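Long-range contacts in glycerol-3-phosphate dehydrogenase [NAD(+)] 1 (Saccharomyces cerevisiae, PDB 4FGW), which reduces dihydroxyacetone phosphate with NADH to glycerol 3-phosphate, the step behind glycerol production and accumulation under hyperosmotic stress: residues S230-C241 / F284-E295; M318-W326 / I369-K377. All blocks are in the same frame, centred on the assembly; numbering follows the deposited sequence.

Interaction 1 of 2, residues S230-C241 / F284-E295; sequences SVIEDVAGISIC and FPESREETYYQE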
loop_
_atom_site.group_PDB
_atom_site.type_symbol
_atom_site.label_atom_id
_atom_site.label_comp_id
_atom_site.label_asym_id
_atom_site.label_seq_id
_atom_site.Cartn_x
_atom_site.Cartn_y
_atom_site.Cartn_z
ATOM N N SER A 230 -15.440 -8.277 -2.976
ATOM C CA SER A 230 -15.988 -7.304 -2.037
ATOM C C SER A 230 -16.931 -6.420 -2.859
ATOM O O SER A 230 -16.509 -5.849 -3.864
ATOM C CB SER A 230 -14.879 -6.475 -1.403
ATOM O OG SER A 230 -15.427 -5.377 -0.692
ATOM N N VAL A 231 -18.208 -6.360 -2.470
ATOM C CA VAL A 231 -19.228 -5.579 -3.171
ATOM C C VAL A 231 -19.516 -4.271 -2.436
ATOM O O VAL A 231 -19.856 -4.282 -1.252
ATOM C CB VAL A 231 -20.528 -6.364 -3.500
ATOM C CG1 VAL A 231 -21.349 -5.635 -4.563
ATOM C CG2 VAL A 231 -20.218 -7.784 -3.954
ATOM N N ILE A 232 -19.367 -3.146 -3.149
ATOM C CA ILE A 232 -19.589 -1.793 -2.624
ATOM C C ILE A 232 -20.489 -0.984 -3.570
ATOM O O ILE A 232 -20.952 -1.516 -4.581
ATOM C CB ILE A 232 -18.239 -1.069 -2.301
ATOM C CG1 ILE A 232 -17.358 -0.885 -3.563
ATOM C CG2 ILE A 232 -17.483 -1.773 -1.161
ATOM C CD1 ILE A 232 -16.356 0.244 -3.500
ATOM N N GLU A 233 -20.723 0.295 -3.244
ATOM C CA GLU A 233 -21.537 1.217 -4.041
ATOM C C GLU A 233 -20.681 2.113 -4.939
ATOM O O GLU A 233 -21.057 2.367 -6.079
ATOM C CB GLU A 233 -22.402 2.100 -3.125
ATOM C CG GLU A 233 -23.630 1.404 -2.573
ATOM C CD GLU A 233 -24.858 2.290 -2.533
ATOM O OE1 GLU A 233 -25.119 2.885 -1.463
ATOM O OE2 GLU A 233 -25.550 2.404 -3.572
ATOM N N ASP A 234 -19.544 2.604 -4.408
ATOM C CA ASP A 234 -18.643 3.552 -5.056
ATOM C C ASP A 234 -18.038 3.112 -6.399
ATOM O O ASP A 234 -16.890 2.656 -6.461
ATOM C CB ASP A 234 -17.606 4.081 -4.042
ATOM C CG ASP A 234 -16.798 5.295 -4.473
ATOM O OD1 ASP A 234 -17.119 5.886 -5.527
ATOM O OD2 ASP A 234 -15.844 5.653 -3.753
ATOM N N VAL A 235 -18.826 3.291 -7.486
ATOM C CA VAL A 235 -18.452 2.995 -8.875
ATOM C C VAL A 235 -17.337 3.956 -9.329
ATOM O O VAL A 235 -16.415 3.531 -10.022
ATOM C CB VAL A 235 -19.687 2.990 -9.839
ATOM C CG1 VAL A 235 -19.271 2.854 -11.301
ATOM C CG2 VAL A 235 -20.676 1.889 -9.468
ATOM N N ALA A 236 -17.415 5.237 -8.929
ATOM C CA ALA A 236 -16.418 6.250 -9.285
ATOM C C ALA A 236 -15.012 5.938 -8.715
ATOM O O ALA A 236 -14.045 5.936 -9.480
ATOM C CB ALA A 236 -16.889 7.621 -8.837
ATOM N N GLY A 237 -14.932 5.639 -7.408
ATOM C CA GLY A 237 -13.691 5.323 -6.695
ATOM C C GLY A 237 -12.896 4.185 -7.299
ATOM O O GLY A 237 -11.716 4.359 -7.620
ATOM N N ILE A 238 -13.539 3.060 -7.526
ATOM C CA ILE A 238 -12.852 1.931 -8.110
ATOM C C ILE A 238 -12.372 2.136 -9.542
ATOM O O ILE A 238 -11.379 1.573 -9.934
ATOM C CB ILE A 238 -13.647 0.648 -7.900
ATOM C CG1 ILE A 238 -14.364 0.175 -9.145
ATOM C CG2 ILE A 238 -14.667 0.888 -6.889
ATOM C CD1 ILE A 238 -14.996 -1.156 -8.958
ATOM N N SER A 239 -13.059 2.993 -10.281
ATOM C CA SER A 239 -12.714 3.370 -11.657
ATOM C C SER A 239 -11.504 4.277 -11.831
ATOM O O SER A 239 -10.699 4.040 -12.733
ATOM C CB SER A 239 -13.923 3.978 -12.359
ATOM O OG SER A 239 -15.059 3.143 -12.217
ATOM N N ILE A 240 -11.389 5.328 -11.013
ATOM C CA ILE A 240 -10.276 6.271 -11.135
ATOM C C ILE A 240 -8.915 5.676 -10.786
ATOM O O ILE A 240 -7.917 6.023 -11.418
ATOM C CB ILE A 240 -10.560 7.679 -10.549
ATOM C CG1 ILE A 240 -10.565 7.679 -9.028
ATOM C CG2 ILE A 240 -11.844 8.312 -11.137
ATOM C CD1 ILE A 240 -9.616 8.619 -8.517
ATOM N N CYS A 241 -8.899 4.732 -9.821
ATOM C CA CYS A 241 -7.720 3.991 -9.371
ATOM C C CYS A 241 -7.072 3.229 -10.530
ATOM O O CYS A 241 -5.861 3.308 -10.685
ATOM C CB CYS A 241 -8.090 3.041 -8.238
ATOM S SG CYS A 241 -8.604 3.854 -6.706
ATOM N N PHE A 284 -15.328 13.578 -8.463
ATOM C CA PHE A 284 -16.482 12.704 -8.255
ATOM C C PHE A 284 -16.918 12.682 -6.795
ATOM O O PHE A 284 -17.203 11.650 -6.230
ATOM C CB PHE A 284 -16.170 11.288 -8.697
ATOM C CG PHE A 284 -15.828 11.164 -10.139
ATOM C CD1 PHE A 284 -16.738 10.664 -11.032
ATOM C CD2 PHE A 284 -14.591 11.529 -10.599
ATOM C CE1 PHE A 284 -16.426 10.542 -12.348
ATOM C CE2 PHE A 284 -14.284 11.405 -11.912
ATOM C CZ PHE A 284 -15.203 10.910 -12.788
ATOM N N PRO A 285 -16.972 13.853 -6.205
ATOM C CA PRO A 285 -17.290 14.051 -4.796
ATOM C C PRO A 285 -18.217 13.054 -4.137
ATOM O O PRO A 285 -18.264 13.068 -2.927
ATOM C CB PRO A 285 -17.959 15.426 -4.793
ATOM C CG PRO A 285 -17.687 16.005 -6.141
ATOM C CD PRO A 285 -17.627 14.855 -7.045
ATOM N N GLU A 286 -18.951 12.235 -4.860
ATOM C CA GLU A 286 -19.746 11.238 -4.177
ATOM C C GLU A 286 -18.890 10.012 -3.867
ATOM O O GLU A 286 -19.380 8.962 -3.488
ATOM C CB GLU A 286 -20.949 10.852 -5.011
ATOM C CG GLU A 286 -21.949 11.965 -5.175
ATOM C CD GLU A 286 -22.828 12.149 -3.966
ATOM O OE1 GLU A 286 -23.966 11.654 -3.992
ATOM O OE2 GLU A 286 -22.392 12.798 -2.997
ATOM N N SER A 287 -17.592 10.163 -4.030
ATOM C CA SER A 287 -16.676 9.068 -3.847
ATOM C C SER A 287 -16.224 8.973 -2.416
ATOM O O SER A 287 -15.928 9.984 -1.807
ATOM C CB SER A 287 -15.470 9.291 -4.718
ATOM O OG SER A 287 -14.921 8.072 -5.073
ATOM N N ARG A 288 -16.142 7.757 -1.886
ATOM C CA ARG A 288 -15.770 7.587 -0.489
ATOM C C ARG A 288 -14.272 7.375 -0.394
ATOM O O ARG A 288 -13.722 6.615 -1.187
ATOM C CB ARG A 288 -16.525 6.389 0.110
ATOM C CG ARG A 288 -18.044 6.558 0.088
ATOM C CD ARG A 288 -18.770 5.426 0.782
ATOM N NE ARG A 288 -18.653 5.513 2.239
ATOM C CZ ARG A 288 -18.125 4.565 3.007
ATOM N NH1 ARG A 288 -17.669 3.439 2.470
ATOM N NH2 ARG A 288 -18.061 4.730 4.322
ATOM N N GLU A 289 -13.606 8.041 0.578
ATOM C CA GLU A 289 -12.164 7.889 0.841
ATOM C C GLU A 289 -11.836 6.425 1.108
ATOM O O GLU A 289 -10.802 5.939 0.658
ATOM C CB GLU A 289 -11.746 8.709 2.072
ATOM C CG GLU A 289 -11.416 10.152 1.771
ATOM C CD GLU A 289 -10.700 10.926 2.864
ATOM O OE1 GLU A 289 -9.561 10.543 3.224
ATOM O OE2 GLU A 289 -11.250 11.960 3.306
ATOM N N GLU A 290 -12.749 5.732 1.823
ATOM C CA GLU A 290 -12.715 4.333 2.240
ATOM C C GLU A 290 -12.390 3.385 1.107
ATOM O O GLU A 290 -11.552 2.509 1.275
ATOM C CB GLU A 290 -14.049 3.941 2.906
ATOM C CG GLU A 290 -14.216 4.470 4.326
ATOM C CD GLU A 290 -14.687 5.907 4.483
ATOM O OE1 GLU A 290 -14.877 6.329 5.645
ATOM O OE2 GLU A 290 -14.874 6.609 3.460
ATOM N N THR A 291 -13.015 3.594 -0.057
ATOM C CA THR A 291 -12.843 2.806 -1.280
ATOM C C THR A 291 -11.371 2.678 -1.673
ATOM O O THR A 291 -10.913 1.582 -1.999
ATOM C CB THR A 291 -13.687 3.457 -2.406
ATOM O OG1 THR A 291 -15.034 3.589 -1.953
ATOM C CG2 THR A 291 -13.648 2.681 -3.704
ATOM N N TYR A 292 -10.642 3.799 -1.627
ATOM C CA TYR A 292 -9.239 3.892 -2.023
ATOM C C TYR A 292 -8.264 3.098 -1.147
ATOM O O TYR A 292 -7.337 2.497 -1.684
ATOM C CB TYR A 292 -8.823 5.361 -2.150
ATOM C CG TYR A 292 -9.698 6.138 -3.106
ATOM C CD1 TYR A 292 -9.431 6.152 -4.468
ATOM C CD2 TYR A 292 -10.804 6.849 -2.651
ATOM C CE1 TYR A 292 -10.251 6.837 -5.360
ATOM C CE2 TYR A 292 -11.628 7.549 -3.533
ATOM C CZ TYR A 292 -11.345 7.539 -4.888
ATOM O OH TYR A 292 -12.144 8.219 -5.770
ATOM N N TYR A 293 -8.477 3.074 0.178
ATOM C CA TYR A 293 -7.589 2.341 1.084
ATOM C C TYR A 293 -8.127 1.002 1.597
ATOM O O TYR A 293 -7.340 0.203 2.088
ATOM C CB TYR A 293 -7.081 3.239 2.227
ATOM C CG TYR A 293 -8.141 3.671 3.218
ATOM C CD1 TYR A 293 -8.861 4.844 3.029
ATOM C CD2 TYR A 293 -8.385 2.934 4.376
ATOM C CE1 TYR A 293 -9.820 5.260 3.952
ATOM C CE2 TYR A 293 -9.354 3.332 5.298
ATOM C CZ TYR A 293 -10.062 4.501 5.085
ATOM O OH TYR A 293 -11.009 4.904 5.993
ATOM N N GLN A 294 -9.448 0.749 1.485
ATOM C CA GLN A 294 -10.069 -0.503 1.953
ATOM C C GLN A 294 -10.238 -1.553 0.869
ATOM O O GLN A 294 -10.351 -2.733 1.198
ATOM C CB GLN A 294 -11.458 -0.244 2.557
ATOM C CG GLN A 294 -11.474 0.597 3.826
ATOM C CD GLN A 294 -12.843 0.720 4.458
ATOM O OE1 GLN A 294 -12.965 1.063 5.632
ATOM N NE2 GLN A 294 -13.911 0.466 3.708
ATOM N N GLU A 295 -10.323 -1.135 -0.415
ATOM C CA GLU A 295 -10.631 -2.052 -1.514
ATOM C C GLU A 295 -9.478 -2.459 -2.420
ATOM O O GLU A 295 -8.486 -1.727 -2.551
ATOM C CB GLU A 295 -11.846 -1.543 -2.335
ATOM C CG GLU A 295 -13.077 -1.169 -1.506
ATOM C CD GLU A 295 -13.703 -2.248 -0.644
ATOM O OE1 GLU A 295 -13.569 -3.443 -0.988
ATOM O OE2 GLU A 295 -14.358 -1.900 0.363
#
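Gly237 and Ser287, the latter in the turn before helix 289-294, bring the backbones closest, with CA atoms 5.6 Å apart. The axes of helix 235-241 and helix 289-294 approach to 8.9 Å and cross at -46°. Here the chain passes from strand 227-232, outermost in this chain's Rossmann-type sheet, into the long helix 235-257 of the mainly helical C-terminal part. Asp234 is the N-cap of that helix. Its OD1 accepts from Gly237 N, and its OD2 collects three donors from the other segment. Ser287 OG comes in on the syn lone pair of OD2, Thr291 OG1 lies on the anti side at 2.9 Å from OD2, and Arg288 N reaches OD2 from above the carboxylate plane at 2.8 Å. CG of Asp234 stands anti to its backbone N (chi1 -167°), which turns the carboxylate to this cluster. Four bonds thus fix the buried group and would probably stabilise its negative charge. Tyr292 OH donates to Ser287 OG, steadying that hydroxyl. A side chain at Gly237 would run into Thr291 CG2 and the Asp234 carboxylate. Cys241 SG lies obliquely beside the Tyr292 ring. Ser230 OG donates to Glu295 OE1 at 2.7 Å, on the syn side but tilted 27° from the carboxylate plane.

Interaction 2 of 2, residues M318-W326 / I369-K377; sequences MATSGKDAW and IVYNNYPMK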
loop_
_atom_site.group_PDB
_atom_site.type_symbol
_atom_site.label_atom_id
_atom_site.label_comp_id
_atom_site.label_asym_id
_atom_site.label_seq_id
_atom_site.Cartn_x
_atom_site.Cartn_y
_atom_site.Cartn_z
ATOM N N MET A 318 14.129 4.223 -18.121
ATOM C CA MET A 318 14.305 5.663 -18.375
ATOM C C MET A 318 15.367 6.236 -17.422
ATOM O O MET A 318 16.191 7.052 -17.830
ATOM C CB MET A 318 12.984 6.411 -18.155
ATOM C CG MET A 318 12.046 6.388 -19.329
ATOM S SD MET A 318 10.410 7.022 -18.873
ATOM C CE MET A 318 10.730 8.776 -18.789
ATOM N N ALA A 319 15.343 5.787 -16.160
ATOM C CA ALA A 319 16.285 6.196 -15.120
ATOM C C ALA A 319 17.658 5.516 -15.302
ATOM O O ALA A 319 18.689 6.169 -15.131
ATOM C CB ALA A 319 15.704 5.874 -13.753
ATOM N N THR A 320 17.658 4.213 -15.669
ATOM C CA THR A 320 18.842 3.375 -15.902
ATOM C C THR A 320 19.668 3.873 -17.105
ATOM O O THR A 320 20.872 4.100 -16.971
ATOM C CB THR A 320 18.402 1.891 -16.026
ATOM O OG1 THR A 320 18.070 1.396 -14.729
ATOM C CG2 THR A 320 19.467 0.987 -16.654
ATOM N N SER A 321 19.013 4.032 -18.268
ATOM C CA SER A 321 19.630 4.448 -19.517
ATOM C C SER A 321 19.720 5.966 -19.689
ATOM O O SER A 321 20.824 6.507 -19.782
ATOM C CB SER A 321 18.902 3.815 -20.699
ATOM O OG SER A 321 17.539 4.208 -20.726
ATOM N N GLY A 322 18.565 6.625 -19.745
ATOM C CA GLY A 322 18.460 8.061 -19.973
ATOM C C GLY A 322 17.708 8.362 -21.253
ATOM O O GLY A 322 17.783 9.479 -21.772
ATOM N N LYS A 323 17.140 7.314 -21.825
ATOM C CA LYS A 323 16.453 7.429 -23.091
ATOM C C LYS A 323 15.099 7.936 -22.764
ATOM O O LYS A 323 14.735 7.984 -21.616
ATOM C CB LYS A 323 16.327 6.079 -23.777
ATOM C CG LYS A 323 17.631 5.390 -24.034
ATOM C CD LYS A 323 17.431 3.910 -24.192
ATOM C CE LYS A 323 18.727 3.250 -24.542
ATOM N NZ LYS A 323 19.757 4.288 -24.728
ATOM N N ASP A 324 14.337 8.320 -23.761
ATOM C CA ASP A 324 13.021 8.814 -23.471
ATOM C C ASP A 324 12.112 7.626 -23.245
ATOM O O ASP A 324 12.484 6.488 -23.477
ATOM C CB ASP A 324 12.507 9.678 -24.620
ATOM C CG ASP A 324 13.223 10.995 -24.712
ATOM O OD1 ASP A 324 13.905 11.362 -23.740
ATOM O OD2 ASP A 324 13.103 11.668 -25.752
ATOM N N ALA A 325 10.909 7.908 -22.793
ATOM C CA ALA A 325 9.938 6.879 -22.560
ATOM C C ALA A 325 9.839 5.910 -23.714
ATOM O O ALA A 325 10.135 4.728 -23.579
ATOM C CB ALA A 325 8.605 7.512 -22.317
ATOM N N TRP A 326 9.399 6.426 -24.851
ATOM C CA TRP A 326 9.010 5.613 -25.989
ATOM C C TRP A 326 10.113 4.771 -26.569
ATOM O O TRP A 326 9.902 3.699 -27.099
ATOM C CB TRP A 326 8.411 6.519 -27.020
ATOM C CG TRP A 326 7.284 7.277 -26.467
ATOM C CD1 TRP A 326 5.985 6.919 -26.478
ATOM C CD2 TRP A 326 7.349 8.532 -25.814
ATOM N NE1 TRP A 326 5.220 7.877 -25.877
ATOM C CE2 TRP A 326 6.041 8.886 -25.464
ATOM C CE3 TRP A 326 8.382 9.397 -25.497
ATOM C CZ2 TRP A 326 5.743 10.053 -24.813
ATOM C CZ3 TRP A 326 8.083 10.561 -24.852
ATOM C CH2 TRP A 326 6.777 10.880 -24.514
ATOM N N ILE A 369 8.577 15.052 -16.364
ATOM C CA ILE A 369 9.727 14.172 -16.601
ATOM C C ILE A 369 9.579 13.463 -17.961
ATOM O O ILE A 369 10.518 13.470 -18.760
ATOM C CB ILE A 369 9.922 13.171 -15.413
ATOM C CG1 ILE A 369 10.422 13.903 -14.144
ATOM C CG2 ILE A 369 10.867 12.012 -15.782
ATOM C CD1 ILE A 369 10.132 13.155 -12.805
ATOM N N VAL A 370 8.394 12.856 -18.201
ATOM C CA VAL A 370 8.046 12.093 -19.404
ATOM C C VAL A 370 8.040 12.937 -20.684
ATOM O O VAL A 370 8.723 12.576 -21.645
ATOM C CB VAL A 370 6.726 11.283 -19.214
ATOM C CG1 VAL A 370 6.267 10.633 -20.522
ATOM C CG2 VAL A 370 6.870 10.232 -18.114
ATOM N N TYR A 371 7.265 14.038 -20.705
ATOM C CA TYR A 371 7.097 14.889 -21.889
ATOM C C TYR A 371 8.151 15.940 -22.095
ATOM O O TYR A 371 8.689 16.056 -23.197
ATOM C CB TYR A 371 5.672 15.449 -21.973
ATOM C CG TYR A 371 4.685 14.356 -22.306
ATOM C CD1 TYR A 371 4.105 13.583 -21.303
ATOM C CD2 TYR A 371 4.421 14.010 -23.628
ATOM C CE1 TYR A 371 3.250 12.529 -21.605
ATOM C CE2 TYR A 371 3.562 12.961 -23.944
ATOM C CZ TYR A 371 2.977 12.224 -22.929
ATOM O OH TYR A 371 2.125 11.194 -23.244
ATOM N N ASN A 372 8.453 16.705 -21.049
ATOM C CA ASN A 372 9.496 17.720 -21.117
ATOM C C ASN A 372 10.788 17.054 -20.607
ATOM O O ASN A 372 10.810 15.829 -20.490
ATOM C CB ASN A 372 9.063 18.975 -20.344
ATOM C CG ASN A 372 7.707 19.491 -20.803
ATOM O OD1 ASN A 372 7.462 19.711 -21.995
ATOM N ND2 ASN A 372 6.771 19.624 -19.881
ATOM N N ASN A 373 11.834 17.774 -20.278
ATOM C CA ASN A 373 13.012 17.038 -19.865
ATOM C C ASN A 373 13.445 17.318 -18.464
ATOM O O ASN A 373 14.603 17.584 -18.205
ATOM C CB ASN A 373 14.157 17.227 -20.839
ATOM C CG ASN A 373 14.070 16.283 -21.999
ATOM O OD1 ASN A 373 13.467 16.594 -23.026
ATOM N ND2 ASN A 373 14.647 15.102 -21.837
ATOM N N TYR A 374 12.484 17.224 -17.564
ATOM C CA TYR A 374 12.663 17.464 -16.134
ATOM C C TYR A 374 13.631 16.474 -15.478
ATOM O O TYR A 374 13.524 15.270 -15.715
ATOM C CB TYR A 374 11.321 17.646 -15.408
ATOM C CG TYR A 374 10.756 19.049 -15.547
ATOM C CD1 TYR A 374 10.565 19.860 -14.432
ATOM C CD2 TYR A 374 10.437 19.577 -16.799
ATOM C CE1 TYR A 374 10.062 21.158 -14.557
ATOM C CE2 TYR A 374 9.950 20.877 -16.936
ATOM C CZ TYR A 374 9.749 21.659 -15.811
ATOM O OH TYR A 374 9.244 22.928 -15.940
ATOM N N PRO A 375 14.639 17.006 -14.738
ATOM C CA PRO A 375 15.729 16.169 -14.185
ATOM C C PRO A 375 15.526 14.796 -13.533
ATOM O O PRO A 375 16.526 14.074 -13.410
ATOM C CB PRO A 375 16.486 17.138 -13.276
ATOM C CG PRO A 375 16.302 18.443 -13.932
ATOM C CD PRO A 375 14.899 18.437 -14.468
ATOM N N MET A 376 14.295 14.437 -13.089
ATOM C CA MET A 376 13.970 13.142 -12.454
ATOM C C MET A 376 14.508 13.024 -11.024
ATOM O O MET A 376 13.803 12.514 -10.153
ATOM C CB MET A 376 14.419 11.947 -13.320
ATOM C CG MET A 376 13.652 10.674 -13.080
ATOM S SD MET A 376 14.385 9.282 -13.977
ATOM C CE MET A 376 13.671 9.503 -15.570
ATOM N N LYS A 377 15.743 13.506 -10.780
ATOM C CA LYS A 377 16.387 13.524 -9.459
ATOM C C LYS A 377 15.704 14.573 -8.563
ATOM O O LYS A 377 15.828 14.511 -7.340
ATOM C CB LYS A 377 17.884 13.876 -9.583
ATOM C CG LYS A 377 18.717 12.927 -10.450
ATOM C CD LYS A 377 20.216 13.271 -10.415
ATOM C CE LYS A 377 20.607 14.436 -11.302
ATOM N NZ LYS A 377 22.021 14.843 -11.087
#
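Trp326 and Tyr371 form an offset edge-to-face pair between helical ends of the C-terminal domain. The six-membered ring of Trp326 turns its edge to one face of Tyr371. The planes stand at 68° and the centroids are 5.4 Å apart. Trp326 CH2 lies over the Tyr371 face, while Trp326 CZ2 comes within 3.7 Å of Tyr371 CE2. One face of the indole carries Ala325 CB near its rim, and Tyr371 CZ lies at its edge, in plane. Tyr371 OH is hydrogen-bonded to Leu341 O of helix 340-354, which ties down the far end of the ring. A leucine in place of Tyr371 would probably leave the indole edge without its aromatic face and Leu341 O without this donor. Val370 is next to the pair. Its CG1, anti to the backbone N (chi1 173°), meets Trp326 CH2 at 4.0 Å and also faces Ala325 CB. A bend at the last torsion of Met318 (chi3 75°) sets its CE against the other branch of Val370, CG2, and against Ile369 CG2. Phe254 of helix 235-257 packs on Met318, Ile369, Val370 and Met376, so the apolar layer continues into that long helix. No hydrogen bond joins the two segments. Met376 closes the other end of the contact from the loop after helix 361-371. Its CE reaches Met318 CB at 4.1 Å, and its SD rests 3.7 Å from Ala319 CB.

Interactions 1 and 2 follow one another along the chain and do not touch; their nearest atoms are about 16 Å apart. Both belong to the C-terminal family region of the enzyme. Interaction 1 is mostly buried, near the junction with the nucleotide-binding sheet, and is held by hydrogen bonds to carboxylates. Its 284-295 segment also meets the second subunit, where the two Tyr293 rings stack. Interaction 2 is partly buried, farther from the chain centre, and relies on apolar and aromatic packing. No other chain of the assembly touches it. Helix 235-257 relates the two: its first turns belong to interaction 1, and its far end packs against the residues of interaction 2.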